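Local coordinates for protein 3-carboxy-cis,cis-muconate cycloisomerase (Acinetobacter calcoaceticus, PDB 1Q5N) that is a largely helical enzyme of the lyase family that includes adenylosuccinate lyase, here assembled from four chains, at residues F68-T73 with V86-A91; A78-I83 with D112-A117. All blocks are in the same frame, centred on the assembly; numbering follows the deposited sequence.

Interaction 1: residues F68-T73 with V86-A91; sequences FDALAT and VKQLTA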
ATOM      1  N   PHE A  68     -23.102 -13.271 -23.055  1.00 50.34           N
ATOM      2  CA  PHE A  68     -22.306 -12.868 -21.925  1.00 50.59           C
ATOM      3  C   PHE A  68     -22.227 -13.848 -20.778  1.00 52.11           C
ATOM      4  O   PHE A  68     -21.241 -13.848 -20.042  1.00 53.36           O
ATOM      5  CB  PHE A  68     -22.714 -11.467 -21.472  1.00 48.57           C
ATOM      6  CG  PHE A  68     -22.161 -10.384 -22.362  1.00 48.59           C
ATOM      7  CD1 PHE A  68     -22.803 -10.037 -23.548  1.00 47.85           C
ATOM      8  CD2 PHE A  68     -20.969  -9.726 -22.032  1.00 47.32           C
ATOM      9  CE1 PHE A  68     -22.259  -9.062 -24.403  1.00 47.86           C
ATOM     10  CE2 PHE A  68     -20.420  -8.760 -22.871  1.00 45.86           C
ATOM     11  CZ  PHE A  68     -21.068  -8.420 -24.057  1.00 47.15           C
ATOM     12  N   ASP A  69     -23.226 -14.706 -20.626  1.00 53.12           N
ATOM     13  CA  ASP A  69     -23.163 -15.713 -19.571  1.00 54.42           C
ATOM     14  C   ASP A  69     -22.189 -16.801 -19.990  1.00 53.18           C
ATOM     15  O   ASP A  69     -21.386 -17.309 -19.184  1.00 54.19           O
ATOM     16  CB  ASP A  69     -24.537 -16.318 -19.336  1.00 59.35           C
ATOM     17  CG  ASP A  69     -25.454 -15.361 -18.637  1.00 64.78           C
ATOM     18  OD1 ASP A  69     -25.247 -15.161 -17.408  1.00 68.86           O
ATOM     19  OD2 ASP A  69     -26.356 -14.793 -19.316  1.00 68.08           O
ATOM     20  N   ALA A  70     -22.268 -17.175 -21.259  1.00 50.94           N
ATOM     21  CA  ALA A  70     -21.364 -18.181 -21.771  1.00 49.22           C
ATOM     22  C   ALA A  70     -19.958 -17.589 -21.605  1.00 47.18           C
ATOM     23  O   ALA A  70     -19.076 -18.245 -21.104  1.00 46.42           O
ATOM     24  CB  ALA A  70     -21.668 -18.451 -23.252  1.00 49.07           C
ATOM     25  N   LEU A  71     -19.780 -16.327 -21.998  1.00 46.32           N
ATOM     26  CA  LEU A  71     -18.480 -15.670 -21.920  1.00 45.98           C
ATOM     27  C   LEU A  71     -17.900 -15.646 -20.497  1.00 45.40           C
ATOM     28  O   LEU A  71     -16.725 -15.963 -20.313  1.00 42.99           O
ATOM     29  CB  LEU A  71     -18.548 -14.236 -22.486  1.00 45.30           C
ATOM     30  CG  LEU A  71     -17.177 -13.596 -22.799  1.00 46.76           C
ATOM     31  CD1 LEU A  71     -16.497 -14.454 -23.843  1.00 45.57           C
ATOM     32  CD2 LEU A  71     -17.296 -12.142 -23.314  1.00 44.33           C
ATOM     33  N   ALA A  72     -18.713 -15.292 -19.498  1.00 44.66           N
ATOM     34  CA  ALA A  72     -18.201 -15.241 -18.122  1.00 45.41           C
ATOM     35  C   ALA A  72     -17.779 -16.642 -17.645  1.00 45.93           C
ATOM     36  O   ALA A  72     -16.675 -16.828 -17.141  1.00 48.26           O
ATOM     37  CB  ALA A  72     -19.242 -14.627 -17.176  1.00 42.93           C
ATOM     38  N   THR A  73     -18.634 -17.632 -17.838  1.00 45.20           N
ATOM     39  CA  THR A  73     -18.323 -19.002 -17.442  1.00 44.83           C
ATOM     40  C   THR A  73     -17.036 -19.469 -18.126  1.00 43.72           C
ATOM     41  O   THR A  73     -16.152 -20.027 -17.477  1.00 43.09           O
ATOM     42  CB  THR A  73     -19.507 -19.968 -17.852  1.00 45.40           C
ATOM     43  OG1 THR A  73     -20.707 -19.507 -17.223  1.00 47.49           O
ATOM     44  CG2 THR A  73     -19.237 -21.426 -17.460  1.00 42.26           C
ATOM     45  N   VAL A  86     -12.813 -14.834 -28.717  1.00 41.75           N
ATOM     46  CA  VAL A  86     -12.398 -15.161 -30.068  1.00 42.50           C
ATOM     47  C   VAL A  86     -13.268 -16.298 -30.597  1.00 43.50           C
ATOM     48  O   VAL A  86     -13.738 -16.196 -31.707  1.00 43.48           O
ATOM     49  CB  VAL A  86     -10.864 -15.535 -30.140  1.00 42.59           C
ATOM     50  CG1 VAL A  86     -10.522 -16.272 -31.434  1.00 43.12           C
ATOM     51  CG2 VAL A  86     -10.043 -14.283 -30.135  1.00 42.58           C
ATOM     52  N   LYS A  87     -13.505 -17.356 -29.812  1.00 44.99           N
ATOM     53  CA  LYS A  87     -14.358 -18.456 -30.282  1.00 46.55           C
ATOM     54  C   LYS A  87     -15.688 -17.890 -30.752  1.00 46.62           C
ATOM     55  O   LYS A  87     -16.114 -18.122 -31.882  1.00 47.10           O
ATOM     56  CB  LYS A  87     -14.679 -19.468 -29.177  1.00 47.98           C
ATOM     57  CG  LYS A  87     -13.493 -20.038 -28.492  1.00 53.06           C
ATOM     58  CD  LYS A  87     -12.688 -20.943 -29.395  1.00 59.08           C
ATOM     59  CE  LYS A  87     -12.916 -22.416 -29.017  1.00 63.90           C
ATOM     60  NZ  LYS A  87     -12.491 -22.702 -27.584  1.00 66.25           N
ATOM     61  N   GLN A  88     -16.347 -17.148 -29.870  1.00 45.11           N
ATOM     62  CA  GLN A  88     -17.627 -16.586 -30.200  1.00 45.46           C
ATOM     63  C   GLN A  88     -17.647 -15.675 -31.417  1.00 45.38           C
ATOM     64  O   GLN A  88     -18.565 -15.749 -32.221  1.00 44.67           O
ATOM     65  CB  GLN A  88     -18.218 -15.830 -29.004  1.00 44.61           C
ATOM     66  CG  GLN A  88     -18.767 -16.778 -27.964  1.00 46.09           C
ATOM     67  CD  GLN A  88     -19.758 -16.100 -27.038  1.00 47.15           C
ATOM     68  OE1 GLN A  88     -20.640 -15.352 -27.493  1.00 48.25           O
ATOM     69  NE2 GLN A  88     -19.629 -16.359 -25.737  1.00 44.00           N
ATOM     70  N   LEU A  89     -16.654 -14.807 -31.546  1.00 44.78           N
ATOM     71  CA  LEU A  89     -16.644 -13.897 -32.668  1.00 44.08           C
ATOM     72  C   LEU A  89     -16.436 -14.673 -33.942  1.00 44.89           C
ATOM     73  O   LEU A  89     -16.962 -14.294 -34.993  1.00 44.00           O
ATOM     74  CB  LEU A  89     -15.529 -12.875 -32.548  1.00 42.12           C
ATOM     75  CG  LEU A  89     -15.512 -11.867 -33.698  1.00 42.61           C
ATOM     76  CD1 LEU A  89     -16.724 -10.980 -33.576  1.00 40.38           C
ATOM     77  CD2 LEU A  89     -14.233 -11.026 -33.675  1.00 43.12           C
ATOM     78  N   THR A  90     -15.645 -15.739 -33.858  1.00 45.45           N
ATOM     79  CA  THR A  90     -15.374 -16.542 -35.043  1.00 47.73           C
ATOM     80  C   THR A  90     -16.694 -17.218 -35.455  1.00 48.34           C
ATOM     81  O   THR A  90     -17.116 -17.122 -36.596  1.00 47.87           O
ATOM     82  CB  THR A  90     -14.232 -17.593 -34.788  1.00 46.87           C
ATOM     83  OG1 THR A  90     -13.009 -16.898 -34.508  1.00 48.23           O
ATOM     84  CG2 THR A  90     -13.975 -18.452 -36.045  1.00 47.24           C
ATOM     85  N   ALA A  91     -17.363 -17.855 -34.505  1.00 48.84           N
ATOM     86  CA  ALA A  91     -18.609 -18.501 -34.823  1.00 50.66           C
ATOM     87  C   ALA A  91     -19.555 -17.452 -35.431  1.00 52.64           C
ATOM     88  O   ALA A  91     -20.275 -17.739 -36.378  1.00 55.03           O
ATOM     89  CB  ALA A  91     -19.206 -19.124 -33.573  1.00 48.24           C
TER
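Leu-71 and Gln-88 lie at the closest backbone approach of two helices, with their CA atoms 8.4 Å apart. Residues 68-73 begin helix 68-78, and residues 86-91 run through the middle of helix 82-94. The two segments run only roughly antiparallel. At this spacing one long side chain has to bridge most of the gap, and Gln-88 does so. Its CG is anti to the carbonyl carbon (chi1 -76°) and the chain stays extended beyond it, which carries the amide across to the other helix. There Gln-88 NE2 comes to 3.7 Å from Leu-71 N. Ala-70 CB lies 3.8 Å from the same Gln-88 NE2. Leu-71 adds its CB, 4.0 Å from Gln-88 NE2. The contact thus joins consecutive helices in the N-terminal part of this lyase-type fold. No hydrogen bond crosses between the two segments. Instead, Gln-88 OE1 accepts from Asp-67 N, just ahead of helix 68-78. Gln-88 NE2 is also hydrogen-bonded, to a residue bordering one of the segments, and holding both ends of the amide probably fixes its rotation. Within 68-73, Thr-73 OG1 donates to Asp-69 O (3.0 Å), approaching from the face of the carbonyl opposite to Thr-73 N. The buried Leu-71 also packs on Val-27 of helix 23-43 and on Leu-7 of the second subunit.

Interaction 2: residues A78-I83 with D112-A117; sequences AGNIAI and DILDTA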
ATOM      1  N   ALA A  78     -10.698 -20.475 -19.000  1.00 40.87           N
ATOM      2  CA  ALA A  78      -9.586 -20.162 -19.867  1.00 39.47           C
ATOM      3  C   ALA A  78      -8.502 -19.269 -19.176  1.00 38.84           C
ATOM      4  O   ALA A  78      -7.319 -19.293 -19.534  1.00 35.98           O
ATOM      5  CB  ALA A  78     -10.124 -19.495 -21.142  1.00 38.81           C
ATOM      6  N   GLY A  79      -8.909 -18.477 -18.187  1.00 37.63           N
ATOM      7  CA  GLY A  79      -7.942 -17.625 -17.519  1.00 36.03           C
ATOM      8  C   GLY A  79      -7.890 -16.204 -18.054  1.00 36.09           C
ATOM      9  O   GLY A  79      -7.112 -15.411 -17.538  1.00 35.11           O
ATOM     10  N   ASN A  80      -8.649 -15.914 -19.118  1.00 36.13           N
ATOM     11  CA  ASN A  80      -8.791 -14.580 -19.696  1.00 35.80           C
ATOM     12  C   ASN A  80      -9.999 -14.535 -20.619  1.00 36.85           C
ATOM     13  O   ASN A  80     -10.482 -15.561 -21.085  1.00 36.67           O
ATOM     14  CB  ASN A  80      -7.520 -14.060 -20.411  1.00 37.71           C
ATOM     15  CG  ASN A  80      -7.267 -14.688 -21.755  1.00 38.85           C
ATOM     16  OD1 ASN A  80      -8.061 -14.558 -22.708  1.00 40.77           O
ATOM     17  ND2 ASN A  80      -6.130 -15.361 -21.854  1.00 41.23           N
ATOM     18  N   ILE A  81     -10.494 -13.329 -20.849  1.00 35.98           N
ATOM     19  CA  ILE A  81     -11.656 -13.113 -21.654  1.00 37.30           C
ATOM     20  C   ILE A  81     -11.433 -13.268 -23.138  1.00 38.05           C
ATOM     21  O   ILE A  81     -12.354 -13.651 -23.856  1.00 37.66           O
ATOM     22  CB  ILE A  81     -12.182 -11.694 -21.439  1.00 38.69           C
ATOM     23  CG1 ILE A  81     -12.459 -11.495 -19.959  1.00 39.33           C
ATOM     24  CG2 ILE A  81     -13.470 -11.473 -22.238  1.00 40.61           C
ATOM     25  CD1 ILE A  81     -12.710 -10.028 -19.633  1.00 43.33           C
ATOM     26  N   ALA A  82     -10.224 -12.972 -23.607  1.00 37.88           N
ATOM     27  CA  ALA A  82      -9.997 -13.004 -25.044  1.00 38.97           C
ATOM     28  C   ALA A  82     -10.231 -14.357 -25.700  1.00 39.41           C
ATOM     29  O   ALA A  82     -10.838 -14.418 -26.766  1.00 40.75           O
ATOM     30  CB  ALA A  82      -8.613 -12.503 -25.373  1.00 37.48           C
ATOM     31  N   ILE A  83      -9.774 -15.433 -25.066  1.00 39.10           N
ATOM     32  CA  ILE A  83      -9.914 -16.769 -25.643  1.00 38.65           C
ATOM     33  C   ILE A  83     -11.366 -17.164 -25.983  1.00 39.85           C
ATOM     34  O   ILE A  83     -11.653 -17.504 -27.120  1.00 40.01           O
ATOM     35  CB  ILE A  83      -9.196 -17.821 -24.721  1.00 39.06           C
ATOM     36  CG1 ILE A  83      -7.673 -17.698 -24.901  1.00 38.50           C
ATOM     37  CG2 ILE A  83      -9.611 -19.252 -25.066  1.00 38.18           C
ATOM     38  CD1 ILE A  83      -6.863 -18.416 -23.864  1.00 38.75           C
ATOM     39  N   ASP A 112      -2.511  -9.227 -27.046  1.00 30.35           N
ATOM     40  CA  ASP A 112      -2.527  -8.122 -28.000  1.00 31.92           C
ATOM     41  C   ASP A 112      -3.918  -7.466 -27.973  1.00 31.98           C
ATOM     42  O   ASP A 112      -4.039  -6.252 -27.894  1.00 30.53           O
ATOM     43  CB  ASP A 112      -2.263  -8.595 -29.430  1.00 31.33           C
ATOM     44  CG  ASP A 112      -0.898  -9.236 -29.597  1.00 33.66           C
ATOM     45  OD1 ASP A 112       0.082  -8.741 -28.981  1.00 33.96           O
ATOM     46  OD2 ASP A 112      -0.808 -10.239 -30.356  1.00 34.09           O
ATOM     47  N   ILE A 113      -4.965  -8.281 -28.032  1.00 31.60           N
ATOM     48  CA  ILE A 113      -6.312  -7.757 -28.060  1.00 32.61           C
ATOM     49  C   ILE A 113      -6.700  -7.118 -26.693  1.00 32.62           C
ATOM     50  O   ILE A 113      -7.346  -6.086 -26.645  1.00 32.87           O
ATOM     51  CB  ILE A 113      -7.310  -8.898 -28.403  1.00 33.93           C
ATOM     52  CG1 ILE A 113      -6.955  -9.525 -29.753  1.00 35.72           C
ATOM     53  CG2 ILE A 113      -8.738  -8.374 -28.386  1.00 33.68           C
ATOM     54  CD1 ILE A 113      -6.811  -8.549 -30.909  1.00 35.30           C
ATOM     55  N   LEU A 114      -6.312  -7.752 -25.592  1.00 31.56           N
ATOM     56  CA  LEU A 114      -6.631  -7.231 -24.263  1.00 30.77           C
ATOM     57  C   LEU A 114      -5.899  -5.913 -23.989  1.00 30.37           C
ATOM     58  O   LEU A 114      -6.539  -4.957 -23.559  1.00 30.34           O
ATOM     59  CB  LEU A 114      -6.304  -8.292 -23.199  1.00 29.75           C
ATOM     60  CG  LEU A 114      -7.261  -9.501 -23.340  1.00 29.12           C
ATOM     61  CD1 LEU A 114      -6.786 -10.627 -22.500  1.00 29.50           C
ATOM     62  CD2 LEU A 114      -8.689  -9.127 -22.949  1.00 25.78           C
ATOM     63  N   ASP A 115      -4.585  -5.846 -24.257  1.00 28.83           N
ATOM     64  CA  ASP A 115      -3.845  -4.597 -24.039  1.00 30.57           C
ATOM     65  C   ASP A 115      -4.310  -3.471 -24.991  1.00 32.08           C
ATOM     66  O   ASP A 115      -4.349  -2.279 -24.602  1.00 32.34           O
ATOM     67  CB  ASP A 115      -2.337  -4.770 -24.248  1.00 30.04           C
ATOM     68  CG  ASP A 115      -1.653  -5.465 -23.101  1.00 30.46           C
ATOM     69  OD1 ASP A 115      -2.306  -5.753 -22.068  1.00 29.83           O
ATOM     70  OD2 ASP A 115      -0.444  -5.721 -23.252  1.00 29.31           O
ATOM     71  N   THR A 116      -4.664  -3.834 -26.233  1.00 31.38           N
ATOM     72  CA  THR A 116      -5.119  -2.817 -27.160  1.00 30.76           C
ATOM     73  C   THR A 116      -6.490  -2.285 -26.692  1.00 30.36           C
ATOM     74  O   THR A 116      -6.721  -1.084 -26.691  1.00 29.02           O
ATOM     75  CB  THR A 116      -5.180  -3.346 -28.659  1.00 29.75           C
ATOM     76  OG1 THR A 116      -3.847  -3.600 -29.141  1.00 27.49           O
ATOM     77  CG2 THR A 116      -5.866  -2.306 -29.551  1.00 27.39           C
ATOM     78  N   ALA A 117      -7.383  -3.174 -26.271  1.00 30.49           N
ATOM     79  CA  ALA A 117      -8.693  -2.687 -25.808  1.00 32.01           C
ATOM     80  C   ALA A 117      -8.461  -1.821 -24.533  1.00 32.63           C
ATOM     81  O   ALA A 117      -9.134  -0.796 -24.325  1.00 32.93           O
ATOM     82  CB  ALA A 117      -9.644  -3.851 -25.507  1.00 29.61           C
TER
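Leu-114 and Ala-82 carry most of this buried contact, and Asn-80 adds a smaller share. The CA atoms of Leu-114 and Ala-82 are 6.7 Å apart, the nearest pair across the two segments. Both side chains leave the backbone toward the opposite segment. Ala-82 meets the branch point of the leucine: its CB is 3.9 Å from Leu-114 CG. Leu-114 CD1 lies equally near that CB, and CD2 is only slightly farther, so the methyl group sits against the whole isopropyl end. The leucine is brought there with CG anti to its carbonyl carbon (chi1 -67°). Its CD1 also reaches along Asn-80, 4.1 Å from Asn-80 CB and at a similar distance from CG and OD1 of that amide. The two side chains meet at a slant, and the contact is purely van der Waals.

Asn-80 OD1 also caps the start of the next helix: it accepts from Ile-83 N at 3.0 Å, with an N-H...O angle of 159° and the donor only slightly tilted from the amide plane. With CG between the backbone N and the carbonyl carbon (chi1 75°), Asn-80 OD1 is turned back over the following turn. Just before it, Gly-79 leaves helix 68-78 with positive phi, and its O accepts from His-325 NE2. Met-30 of helix 23-43 touches both Ala-82 and Leu-114. Trp-328 and Trp-324 of helix 323-351 pack on Asn-80 and Leu-114, respectively. The arrangement is that of a glycine-ended helix followed by an asparagine-capped one, packed on long helix 110-146, a member of the central helical bundle characteristic of this lyase superfamily.

How the interactions relate
Interactions 1 and 2 have centres about 12 Å apart and lie on the same side of the chain's centre. Their segments alternate along the chain, in the order 68-73, 78-83, 86-91, 112-117. Helix 82-94 serves both: its start faces helix 110-146 in interaction 2, and its middle faces helix 68-78 in interaction 1. The contacts also touch directly, Leu-71 CD2 lying 4.0 Å from Ile-81 CG2. Together they tie the pair of helices 68-78 and 82-94 to the long helix 110-146. Interaction 1 is the more peripheral, interaction 2 the more deeply buried. Both touch the second subunit, so this corner of the fold also contributes to the assembly.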